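Local coordinates for protein 4-phosphoerythronate dehydrogenase (Lactobacillus jensenii, PDB 4PRK) that acts as an NAD-dependent D-lactate dehydrogenase, probably interconverting D-lactate and pyruvate, at residues Gly122-Asn127 against Asp137-Asn142. Residues are numbered along the deposited sequence; the frame is centred on the assembly and turned at random.
Sequences GEFKAN and DSLISN
L139 inserts its isobutyl side chain among E123, F124 and N127, three residues of helix 121-129 in the NAD-binding Rossmann domain. The helix leads into the loop that carries L139 on toward strand 148-152, so the contact packs this connection back against the helix just before it. F124 CA and L139 CA are 7.3 Å apart: the helix and loop backbones stay well apart, and side chains carry most of the contact; no hydrogen bond spans the segments.

Traced outward, L139 CB comes first to the far end of the aromatic ring, 3.9 Å from F124 CZ. CG is the branch point: chi1 of -61° sets it anti to the carbonyl carbon, and chi2 of -168° carries CD1 onward, anti to CA, over the ring. L139 CD1 lies 4.0 Å from the centroid of the F124 ring and 21° off its normal, geometry that defines a CH-pi contact over one face. The offset is toward the rim, where F124 CD1 is 3.8 Å from L139 CD1. The same methyl reaches the amide, as N127 ND2 is 4.1 Å from L139 CD1. The other branch turns to E123: L139 CD2 sits 3.8 Å from E123 CB and 3.7 Å from E123 OE2, both van der Waals contacts, so the extended glutamate chain borders the leucine with its root and its carboxylate.

Replacing F124 with an alanine would remove the ring face, and is likely to open a gap beside L139 CB and CD1 and free the leucine to turn. The surroundings include another chain, since F124 also packs on S296 of the second subunit, while K120 NZ hydrogen-bonds S138 O and I140 O. The ring's outermost atom, F124 CZ, also meets the loop backbone, lying 3.8 Å from L139 O.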
loop_
_atom_site.group_PDB
_atom_site.type_symbol
_atom_site.label_atom_id
_atom_site.label_comp_id
_atom_site.label_asym_id
_atom_site.label_seq_id
_atom_site.Cartn_x
_atom_site.Cartn_y
_atom_site.Cartn_z
ATOM N N GLY A 122 9.302 -8.838 24.231
ATOM C CA GLY A 122 9.989 -8.589 25.474
ATOM C C GLY A 122 9.433 -9.439 26.585
ATOM O O GLY A 122 10.153 -9.838 27.473
ATOM N N GLU A 123 8.138 -9.710 26.534
ATOM C CA GLU A 123 7.540 -10.630 27.477
ATOM C C GLU A 123 8.054 -12.075 27.215
ATOM O O GLU A 123 8.348 -12.796 28.172
ATOM C CB GLU A 123 6.022 -10.540 27.445
ATOM C CG GLU A 123 5.472 -9.166 27.822
ATOM C CD GLU A 123 3.963 -9.035 27.591
ATOM O OE1 GLU A 123 3.497 -8.264 26.741
ATOM O OE2 GLU A 123 3.212 -9.752 28.229
ATOM N N PHE A 124 8.184 -12.490 25.948
ATOM C CA PHE A 124 8.803 -13.785 25.675
ATOM C C PHE A 124 10.220 -13.776 26.232
ATOM O O PHE A 124 10.664 -14.781 26.765
ATOM C CB PHE A 124 8.922 -14.113 24.196
ATOM C CG PHE A 124 7.672 -14.606 23.566
ATOM C CD1 PHE A 124 7.277 -15.928 23.741
ATOM C CD2 PHE A 124 6.920 -13.768 22.732
ATOM C CE1 PHE A 124 6.142 -16.395 23.133
ATOM C CE2 PHE A 124 5.792 -14.234 22.114
ATOM C CZ PHE A 124 5.408 -15.554 22.300
ATOM N N LYS A 125 10.948 -12.678 26.065
ATOM C CA LYS A 125 12.312 -12.629 26.598
ATOM C C LYS A 125 12.382 -12.794 28.119
ATOM O O LYS A 125 13.199 -13.596 28.618
ATOM C CB LYS A 125 13.063 -11.355 26.204
ATOM C CG LYS A 125 14.566 -11.583 26.136
ATOM C CD LYS A 125 15.340 -10.287 26.122
ATOM C CE LYS A 125 16.810 -10.487 25.699
ATOM N NZ LYS A 125 17.504 -11.423 26.613
ATOM N N ALA A 126 11.579 -12.027 28.846
ATOM C CA ALA A 126 11.542 -12.118 30.305
ATOM C C ALA A 126 11.237 -13.552 30.753
ATOM O O ALA A 126 11.798 -14.065 31.717
ATOM C CB ALA A 126 10.497 -11.178 30.853
ATOM N N ASN A 127 10.366 -14.201 30.001
ATOM C CA ASN A 127 10.018 -15.579 30.224
ATOM C C ASN A 127 11.203 -16.547 29.941
ATOM O O ASN A 127 11.487 -17.450 30.730
ATOM C CB ASN A 127 8.857 -15.923 29.303
ATOM C CG ASN A 127 7.699 -16.495 30.033
ATOM O OD1 ASN A 127 7.392 -16.090 31.147
ATOM N ND2 ASN A 127 7.031 -17.448 29.402
ATOM N N ASP A 137 -1.001 -18.898 26.404
ATOM C CA ASP A 137 -2.019 -18.012 25.772
ATOM C C ASP A 137 -1.908 -16.536 26.165
ATOM O O ASP A 137 -2.309 -15.662 25.411
ATOM C CB ASP A 137 -3.395 -18.504 26.099
ATOM C CG ASP A 137 -4.456 -17.761 25.382
ATOM O OD1 ASP A 137 -4.668 -17.954 24.137
ATOM O OD2 ASP A 137 -5.105 -16.990 26.099
ATOM N N SER A 138 -1.320 -16.276 27.330
ATOM C CA SER A 138 -1.149 -14.958 27.806
ATOM C C SER A 138 -0.171 -14.164 26.891
ATOM O O SER A 138 -0.174 -12.958 26.933
ATOM C CB SER A 138 -0.546 -15.011 29.201
ATOM O OG SER A 138 0.770 -15.536 29.118
ATOM N N LEU A 139 0.663 -14.865 26.126
ATOM C CA LEU A 139 1.552 -14.288 25.137
ATOM C C LEU A 139 1.103 -14.488 23.663
ATOM O O LEU A 139 1.896 -14.307 22.742
ATOM C CB LEU A 139 2.927 -14.937 25.301
ATOM C CG LEU A 139 3.568 -14.712 26.688
ATOM C CD1 LEU A 139 5.026 -15.121 26.689
ATOM C CD2 LEU A 139 3.412 -13.252 27.098
ATOM N N ILE A 140 -0.139 -14.894 23.431
ATOM C CA ILE A 140 -0.630 -14.983 22.044
ATOM C C ILE A 140 -0.711 -13.588 21.446
ATOM O O ILE A 140 -0.920 -12.607 22.136
ATOM C CB ILE A 140 -1.979 -15.695 21.982
ATOM C CG1 ILE A 140 -2.251 -16.207 20.566
ATOM C CG2 ILE A 140 -3.118 -14.827 22.485
ATOM C CD1 ILE A 140 -3.452 -17.128 20.524
ATOM N N SER A 141 -0.498 -13.493 20.150
ATOM C CA SER A 141 -0.462 -12.210 19.480
ATOM C C SER A 141 -1.547 -12.140 18.428
ATOM O O SER A 141 -2.460 -12.924 18.445
ATOM C CB SER A 141 0.914 -11.939 18.888
ATOM O OG SER A 141 1.056 -10.592 18.528
ATOM N N ASN A 142 -1.464 -11.159 17.549
ATOM C CA ASN A 142 -2.460 -11.012 16.496
ATOM C C ASN A 142 -1.903 -10.244 15.267
ATOM O O ASN A 142 -0.902 -9.525 15.377
ATOM C CB ASN A 142 -3.737 -10.372 17.012
ATOM C CG ASN A 142 -4.972 -10.741 16.149
ATOM O OD1 ASN A 142 -4.888 -11.559 15.215
ATOM N ND2 ASN A 142 -6.106 -10.144 16.461
#